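Hydrazine synthase alpha subunit (Candidatus Kuenenia stuttgartiensis, PDB 5C2V) catalyses, within the hydrazine synthase complex, the condensation of hydroxylamine with ammonia to hydrazine, and carries two c-type hemes. Local coordinates at residues A77-P82 against F91-V96; P50-E55 against T124-I129. One frame throughout, in Å; residues are numbered along the deposited sequence.

Contact 1: residues A77-P82 against F91-V96; sequences ATAFDP and FAFAGV
Phe80 and Ala94 face each other as a hydrogen-bonded antiparallel pair, and here the contact is buried and closely packed. The amide N of Phe80 bonds to Ala94 O at 2.9 Å, nearly in line with that carbonyl. In return Ala94 N reaches Phe80 O at 2.9 Å, tilted 21° from the carbonyl plane. The Phe80 side chain then adds a CH-pi contact: with CG set between the backbone N and the carbonyl carbon (chi1 57°), the ring is brought over Ala94, whose CB lies 4.1 Å from its centroid, above one face and shifted toward the rim.

On the opposite face of the sheet, Ala79 stands against Gly95 in a non-hydrogen-bonded pair. Gly95 has no side chain, and the ring of Phe93 leans across this position, bringing its CE2 within 4.3 Å of Ala79 CB. Beyond the Phe80 pair, Asp81 O is met by a carbon donor, Phe93 CA, at 3.2 Å.

Toward the other end Ala77 and Val96 are partly exposed and the pairing is less regular, although Thr78 stays buried. Ala77 and Thr78 both face Val96, a classic beta bulge, and their two N-H groups share Val96 O through weak bonds, 2.9 Å from Ala77 N and 3.4 Å from Thr78 N. Val96 N still bonds to Thr78 O, while Thr78 CB rests on Val96 CG2. Ala77 also touches the bound trimethyl glycine.

The two strands form a beta hairpin at one side of a four-stranded antiparallel sheet. Strand 103-109 continues the sheet beyond 91-96, with Trp106 paired to Phe93 and Gln104 to Gly95, whereas Phe80 packs against Thr35 of strand 31-37 and Arg126 of strand 124-131.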
ATOM      1  N   ALA D  77     -23.913 -38.004   0.431  1.00 68.52           N
ATOM      2  CA  ALA D  77     -23.395 -37.643  -0.882  1.00 81.85           C
ATOM      3  C   ALA D  77     -22.181 -36.733  -0.728  1.00 78.29           C
ATOM      4  O   ALA D  77     -21.187 -36.875  -1.438  1.00 71.96           O
ATOM      5  CB  ALA D  77     -24.471 -36.965  -1.717  1.00 64.97           C
ATOM      6  N   THR D  78     -22.276 -35.800   0.215  1.00 77.37           N
ATOM      7  CA  THR D  78     -21.188 -34.878   0.511  1.00 80.69           C
ATOM      8  C   THR D  78     -20.950 -34.809   2.014  1.00 78.86           C
ATOM      9  O   THR D  78     -21.873 -34.536   2.777  1.00 63.18           O
ATOM     10  CB  THR D  78     -21.482 -33.463  -0.020  1.00 71.56           C
ATOM     11  OG1 THR D  78     -21.685 -33.512  -1.438  1.00 77.43           O
ATOM     12  CG2 THR D  78     -20.329 -32.522   0.295  1.00 60.01           C
ATOM     13  N   ALA D  79     -19.718 -35.068   2.439  1.00 68.73           N
ATOM     14  CA  ALA D  79     -19.377 -34.996   3.856  1.00 69.00           C
ATOM     15  C   ALA D  79     -17.965 -34.461   4.068  1.00 71.83           C
ATOM     16  O   ALA D  79     -17.028 -34.869   3.380  1.00 75.87           O
ATOM     17  CB  ALA D  79     -19.527 -36.353   4.500  1.00 83.89           C
ATOM     18  N   PHE D  80     -17.817 -33.559   5.034  1.00 66.19           N
ATOM     19  CA  PHE D  80     -16.537 -32.901   5.282  1.00 66.23           C
ATOM     20  C   PHE D  80     -16.500 -32.214   6.649  1.00 76.50           C
ATOM     21  O   PHE D  80     -17.448 -32.313   7.430  1.00 65.32           O
ATOM     22  CB  PHE D  80     -16.239 -31.885   4.174  1.00 61.41           C
ATOM     23  CG  PHE D  80     -17.302 -30.831   4.008  1.00 60.22           C
ATOM     24  CD1 PHE D  80     -18.467 -31.102   3.307  1.00 72.45           C
ATOM     25  CD2 PHE D  80     -17.128 -29.566   4.544  1.00 60.38           C
ATOM     26  CE1 PHE D  80     -19.442 -30.134   3.153  1.00 63.78           C
ATOM     27  CE2 PHE D  80     -18.100 -28.594   4.392  1.00 64.21           C
ATOM     28  CZ  PHE D  80     -19.258 -28.878   3.696  1.00 59.71           C
ATOM     29  N   ASP D  81     -15.394 -31.524   6.920  1.00 69.25           N
ATOM     30  CA  ASP D  81     -15.170 -30.804   8.178  1.00 74.11           C
ATOM     31  C   ASP D  81     -15.288 -31.677   9.430  1.00 72.13           C
ATOM     32  O   ASP D  81     -16.207 -31.494  10.227  1.00 63.16           O
ATOM     33  CB  ASP D  81     -16.142 -29.626   8.294  1.00 71.41           C
ATOM     34  CG  ASP D  81     -15.740 -28.451   7.428  1.00 69.83           C
ATOM     35  OD1 ASP D  81     -14.536 -28.323   7.122  1.00 69.12           O
ATOM     36  OD2 ASP D  81     -16.625 -27.654   7.057  1.00 56.04           O
ATOM     37  N   PRO D  82     -14.355 -32.626   9.610  1.00 64.97           N
ATOM     38  CA  PRO D  82     -14.366 -33.469  10.811  1.00 65.28           C
ATOM     39  C   PRO D  82     -13.910 -32.724  12.066  1.00 76.99           C
ATOM     40  O   PRO D  82     -12.938 -31.972  12.006  1.00 83.23           O
ATOM     41  CB  PRO D  82     -13.371 -34.591  10.468  1.00 74.21           C
ATOM     42  CG  PRO D  82     -13.058 -34.431   9.000  1.00 75.09           C
ATOM     43  CD  PRO D  82     -13.248 -32.983   8.710  1.00 77.20           C
ATOM     44  N   PHE D  91     -17.433 -37.914  16.652  1.00 83.04           N
ATOM     45  CA  PHE D  91     -17.084 -36.651  16.018  1.00 78.02           C
ATOM     46  C   PHE D  91     -18.284 -35.981  15.353  1.00 70.02           C
ATOM     47  O   PHE D  91     -19.308 -36.619  15.090  1.00 78.45           O
ATOM     48  CB  PHE D  91     -15.967 -36.860  14.989  1.00 65.59           C
ATOM     49  CG  PHE D  91     -16.391 -37.637  13.777  1.00 78.61           C
ATOM     50  CD1 PHE D  91     -16.793 -36.983  12.622  1.00 83.66           C
ATOM     51  CD2 PHE D  91     -16.382 -39.020  13.787  1.00 86.15           C
ATOM     52  CE1 PHE D  91     -17.181 -37.696  11.505  1.00 82.08           C
ATOM     53  CE2 PHE D  91     -16.768 -39.736  12.675  1.00 88.43           C
ATOM     54  CZ  PHE D  91     -17.168 -39.075  11.532  1.00 90.30           C
ATOM     55  N   ALA D  92     -18.141 -34.687  15.089  1.00 70.20           N
ATOM     56  CA  ALA D  92     -19.161 -33.910  14.399  1.00 71.97           C
ATOM     57  C   ALA D  92     -18.624 -33.434  13.055  1.00 79.27           C
ATOM     58  O   ALA D  92     -17.414 -33.298  12.876  1.00 65.02           O
ATOM     59  CB  ALA D  92     -19.603 -32.729  15.246  1.00 61.48           C
ATOM     60  N   PHE D  93     -19.527 -33.181  12.113  1.00 81.83           N
ATOM     61  CA  PHE D  93     -19.122 -32.788  10.772  1.00 64.31           C
ATOM     62  C   PHE D  93     -20.230 -32.070  10.015  1.00 65.39           C
ATOM     63  O   PHE D  93     -21.341 -31.902  10.518  1.00 65.97           O
ATOM     64  CB  PHE D  93     -18.668 -34.018   9.980  1.00 71.76           C
ATOM     65  CG  PHE D  93     -19.754 -35.040   9.764  1.00 81.37           C
ATOM     66  CD1 PHE D  93     -20.072 -35.956  10.754  1.00 85.35           C
ATOM     67  CD2 PHE D  93     -20.449 -35.092   8.566  1.00 82.85           C
ATOM     68  CE1 PHE D  93     -21.066 -36.897  10.557  1.00 83.49           C
ATOM     69  CE2 PHE D  93     -21.444 -36.032   8.363  1.00 83.30           C
ATOM     70  CZ  PHE D  93     -21.751 -36.936   9.360  1.00 78.08           C
ATOM     71  N   ALA D  94     -19.912 -31.648   8.796  1.00 75.55           N
ATOM     72  CA  ALA D  94     -20.896 -31.068   7.895  1.00 61.12           C
ATOM     73  C   ALA D  94     -21.170 -32.056   6.773  1.00 65.78           C
ATOM     74  O   ALA D  94     -20.243 -32.665   6.239  1.00 59.39           O
ATOM     75  CB  ALA D  94     -20.407 -29.743   7.340  1.00 69.37           C
ATOM     76  N   GLY D  95     -22.438 -32.223   6.416  1.00 67.21           N
ATOM     77  CA  GLY D  95     -22.783 -33.210   5.412  1.00 67.63           C
ATOM     78  C   GLY D  95     -24.060 -32.968   4.636  1.00 73.85           C
ATOM     79  O   GLY D  95     -24.964 -32.261   5.088  1.00 75.58           O
ATOM     80  N   VAL D  96     -24.122 -33.562   3.449  1.00 73.86           N
ATOM     81  CA  VAL D  96     -25.334 -33.569   2.643  1.00 78.69           C
ATOM     82  C   VAL D  96     -25.837 -35.001   2.513  1.00 75.10           C
ATOM     83  O   VAL D  96     -25.205 -35.831   1.859  1.00 72.74           O
ATOM     84  CB  VAL D  96     -25.099 -32.975   1.242  1.00 82.01           C
ATOM     85  CG1 VAL D  96     -26.410 -32.893   0.476  1.00 68.61           C
ATOM     86  CG2 VAL D  96     -24.452 -31.605   1.348  1.00 67.39           C
TER

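Contact 2: residues P50-E55 against T124-I129; sequences PHYIPE and TCRSPI
Pro50 meets Arg126 through its backbone: the carbonyl O lies 3.1 Å from Arg126 NH1, but obliquely to the guanidinium and at too poor an angle for a hydrogen bond. A cis peptide precedes this proline, whose ring also packs on Phe229.

His51 starts out away from the strand, yet its ring comes back edge-on to Thr124, with CE1 3.9 Å from OG1 and the hydroxyl near the ring plane. The imidazole is held from outside the pair, by a hydrogen bond between ND1 and the hydroxyl of Tyr185 and a stack on Tyr183.

Tyr52 is an apolar neighbour of the Arg126 guanidinium, whose NE forms a salt bridge with Asp81 OD2. Tyr52 CB sits 4.1 Å above one guanidinium face, toward the rim, while Ser127 OG lies over the centre of the opposite face, so the flat group is sandwiched. The Tyr52 ring passes almost perpendicular to the guanidinium plane, at 79°, and CD2 approaches NH2 to 3.9 Å. Arg126 gains this position by bending at chi3 (-59°). The phenol end of Tyr52 is engaged separately, by Asp44.

Ile53 reaches toward Thr124 tip to tip, CD1 to CG2 at 3.7 Å, a small apolar contact next to the approach of the His51 ring edge. At Pro54, the centre of an inverse gamma turn, the chain swings off the strand, and its CD covers one face of the Tyr52 ring, 3.5 Å above the plane.

Loop 50-55 links strands 31-37 and 58-63 of one antiparallel sheet, and strand 124-131 opens another; side chains join them without backbone pairing. Such separate sheets are consistent with blades of the N-terminal domain's six-bladed beta-propeller.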
ATOM      1  N   PRO D  50     -15.024 -18.993   2.351  1.00 70.83           N
ATOM      2  CA  PRO D  50     -15.488 -20.047   3.261  1.00 64.33           C
ATOM      3  C   PRO D  50     -16.638 -20.886   2.728  1.00 71.59           C
ATOM      4  O   PRO D  50     -16.919 -21.941   3.300  1.00 73.80           O
ATOM      5  CB  PRO D  50     -15.939 -19.266   4.491  1.00 63.57           C
ATOM      6  CG  PRO D  50     -16.405 -17.989   3.946  1.00 56.06           C
ATOM      7  CD  PRO D  50     -15.458 -17.665   2.822  1.00 72.05           C
ATOM      8  N   HIS D  51     -17.289 -20.453   1.653  1.00 69.01           N
ATOM      9  CA  HIS D  51     -18.481 -21.165   1.238  1.00 68.94           C
ATOM     10  C   HIS D  51     -17.950 -22.309   0.410  1.00 63.29           C
ATOM     11  O   HIS D  51     -17.603 -22.166  -0.762  1.00 66.51           O
ATOM     12  CB  HIS D  51     -19.413 -20.252   0.436  1.00 63.21           C
ATOM     13  CG  HIS D  51     -20.613 -20.940  -0.137  1.00 74.74           C
ATOM     14  ND1 HIS D  51     -21.710 -21.283   0.624  1.00 78.75           N
ATOM     15  CD2 HIS D  51     -20.901 -21.320  -1.404  1.00 74.65           C
ATOM     16  CE1 HIS D  51     -22.616 -21.858  -0.147  1.00 75.46           C
ATOM     17  NE2 HIS D  51     -22.150 -21.893  -1.382  1.00 85.50           N
ATOM     18  N   TYR D  52     -17.915 -23.460   1.065  1.00 61.14           N
ATOM     19  CA  TYR D  52     -17.177 -24.607   0.579  1.00 62.70           C
ATOM     20  C   TYR D  52     -18.013 -25.853   0.790  1.00 58.29           C
ATOM     21  O   TYR D  52     -18.253 -26.269   1.923  1.00 81.32           O
ATOM     22  CB  TYR D  52     -15.831 -24.685   1.310  1.00 52.99           C
ATOM     23  CG  TYR D  52     -14.973 -25.894   1.022  1.00 56.78           C
ATOM     24  CD1 TYR D  52     -14.264 -26.001  -0.167  1.00 58.50           C
ATOM     25  CD2 TYR D  52     -14.827 -26.903   1.964  1.00 57.17           C
ATOM     26  CE1 TYR D  52     -13.461 -27.097  -0.423  1.00 63.41           C
ATOM     27  CE2 TYR D  52     -14.026 -28.002   1.719  1.00 66.45           C
ATOM     28  CZ  TYR D  52     -13.346 -28.094   0.524  1.00 71.65           C
ATOM     29  OH  TYR D  52     -12.548 -29.188   0.276  1.00 75.48           O
ATOM     30  N   ILE D  53     -18.443 -26.455  -0.309  1.00 67.88           N
ATOM     31  CA  ILE D  53     -19.255 -27.657  -0.252  1.00 53.71           C
ATOM     32  C   ILE D  53     -18.672 -28.636  -1.250  1.00 60.14           C
ATOM     33  O   ILE D  53     -19.146 -28.738  -2.380  1.00 70.21           O
ATOM     34  CB  ILE D  53     -20.740 -27.384  -0.570  1.00 46.25           C
ATOM     35  CG1 ILE D  53     -21.250 -26.172   0.216  1.00 47.62           C
ATOM     36  CG2 ILE D  53     -21.586 -28.610  -0.259  1.00 69.50           C
ATOM     37  CD1 ILE D  53     -22.705 -25.847  -0.035  1.00 50.06           C
ATOM     38  N   PRO D  54     -17.630 -29.361  -0.828  1.00 52.13           N
ATOM     39  CA  PRO D  54     -16.885 -30.251  -1.719  1.00 58.49           C
ATOM     40  C   PRO D  54     -17.747 -31.432  -2.139  1.00 67.96           C
ATOM     41  O   PRO D  54     -17.623 -32.520  -1.587  1.00 82.41           O
ATOM     42  CB  PRO D  54     -15.698 -30.693  -0.860  1.00 63.97           C
ATOM     43  CG  PRO D  54     -16.177 -30.558   0.541  1.00 60.72           C
ATOM     44  CD  PRO D  54     -17.089 -29.368   0.541  1.00 61.34           C
ATOM     45  N   GLU D  55     -18.636 -31.188  -3.096  1.00 66.04           N
ATOM     46  CA  GLU D  55     -19.587 -32.188  -3.565  1.00 71.45           C
ATOM     47  C   GLU D  55     -18.907 -33.492  -3.969  1.00 79.83           C
ATOM     48  O   GLU D  55     -17.946 -33.491  -4.741  1.00 71.69           O
ATOM     49  CB  GLU D  55     -20.392 -31.630  -4.741  1.00 62.89           C
ATOM     50  CG  GLU D  55     -21.342 -32.624  -5.382  1.00 68.96           C
ATOM     51  CD  GLU D  55     -22.204 -31.991  -6.456  1.00 85.20           C
ATOM     52  OE1 GLU D  55     -22.574 -30.807  -6.301  1.00 78.32           O
ATOM     53  OE2 GLU D  55     -22.507 -32.674  -7.457  1.00 88.22           O
ATOM     54  N   THR D 124     -26.795 -23.049   4.524  1.00 57.94           N
ATOM     55  CA  THR D 124     -25.627 -23.925   4.570  1.00 59.18           C
ATOM     56  C   THR D 124     -24.947 -23.897   5.943  1.00 71.91           C
ATOM     57  O   THR D 124     -24.895 -22.853   6.594  1.00 65.45           O
ATOM     58  CB  THR D 124     -24.598 -23.524   3.495  1.00 66.33           C
ATOM     59  OG1 THR D 124     -25.268 -23.317   2.246  1.00 49.92           O
ATOM     60  CG2 THR D 124     -23.533 -24.598   3.331  1.00 54.01           C
ATOM     61  N   CYS D 125     -24.426 -25.045   6.377  1.00 63.57           N
ATOM     62  CA  CYS D 125     -23.710 -25.147   7.649  1.00 57.13           C
ATOM     63  C   CYS D 125     -22.402 -25.922   7.496  1.00 56.38           C
ATOM     64  O   CYS D 125     -22.347 -26.912   6.764  1.00 62.45           O
ATOM     65  CB  CYS D 125     -24.584 -25.823   8.707  1.00 59.03           C
ATOM     66  SG  CYS D 125     -26.221 -25.099   8.924  1.00 64.44           S
ATOM     67  N   ARG D 126     -21.357 -25.479   8.190  1.00 56.37           N
ATOM     68  CA  ARG D 126     -20.082 -26.191   8.181  1.00 52.15           C
ATOM     69  C   ARG D 126     -19.164 -25.820   9.349  1.00 59.86           C
ATOM     70  O   ARG D 126     -19.472 -24.930  10.150  1.00 52.61           O
ATOM     71  CB  ARG D 126     -19.348 -25.945   6.860  1.00 71.07           C
ATOM     72  CG  ARG D 126     -19.030 -24.486   6.576  1.00 63.85           C
ATOM     73  CD  ARG D 126     -18.279 -24.340   5.262  1.00 56.66           C
ATOM     74  NE  ARG D 126     -17.025 -25.089   5.262  1.00 50.84           N
ATOM     75  CZ  ARG D 126     -15.837 -24.559   5.533  1.00 66.32           C
ATOM     76  NH1 ARG D 126     -15.736 -23.270   5.823  1.00 67.20           N
ATOM     77  NH2 ARG D 126     -14.750 -25.317   5.511  1.00 56.14           N
ATOM     78  N   SER D 127     -18.026 -26.510   9.404  1.00 62.80           N
ATOM     79  CA  SER D 127     -17.017 -26.357  10.455  1.00 74.59           C
ATOM     80  C   SER D 127     -17.569 -26.342  11.884  1.00 71.48           C
ATOM     81  O   SER D 127     -17.406 -25.353  12.599  1.00 81.40           O
ATOM     82  CB  SER D 127     -16.207 -25.082  10.213  1.00 80.75           C
ATOM     83  OG  SER D 127     -15.478 -25.165   9.000  1.00 78.08           O
ATOM     84  N   PRO D 128     -18.224 -27.437  12.308  1.00 79.23           N
ATOM     85  CA  PRO D 128     -18.693 -27.516  13.695  1.00 73.42           C
ATOM     86  C   PRO D 128     -17.569 -27.856  14.673  1.00 65.49           C
ATOM     87  O   PRO D 128     -16.659 -28.605  14.319  1.00 62.47           O
ATOM     88  CB  PRO D 128     -19.729 -28.637  13.642  1.00 80.94           C
ATOM     89  CG  PRO D 128     -19.210 -29.549  12.585  1.00 75.70           C
ATOM     90  CD  PRO D 128     -18.528 -28.672  11.560  1.00 80.76           C
ATOM     91  N   ILE D 129     -17.634 -27.312  15.884  1.00 69.62           N
ATOM     92  CA  ILE D 129     -16.701 -27.677  16.946  1.00 74.71           C
ATOM     93  C   ILE D 129     -17.442 -27.845  18.265  1.00 63.51           C
ATOM     94  O   ILE D 129     -18.521 -27.280  18.459  1.00 47.66           O
ATOM     95  CB  ILE D 129     -15.581 -26.628  17.136  1.00 56.87           C
ATOM     96  CG1 ILE D 129     -16.176 -25.261  17.477  1.00 52.86           C
ATOM     97  CG2 ILE D 129     -14.689 -26.548  15.903  1.00 70.96           C
ATOM     98  CD1 ILE D 129     -15.144 -24.215  17.828  1.00 57.87           C
TER

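Contacts 1 and 2 lie about 8 Å apart, centre to centre, in the propeller-bearing N-terminal domain. Along the chain, loop 50-55 comes first, the hairpin 77-82/91-96 follows, and strand 124-129 comes last, so contact 1 falls between the two halves of contact 2. The clearest tie is Asp81, whose OD2 makes a salt bridge to Arg126 NE at 3.2 Å and a probable hydrogen bond to Ser127 N at 3.0 Å. At the other end, Thr78 packs on Pro54 and Glu55. Strands 76-84 and 124-131 each begin a sheet, so these bonds connect what are probably successive blades, while loop 50-55, which belongs to the sheet of strands 31-37 and 58-63, touches both.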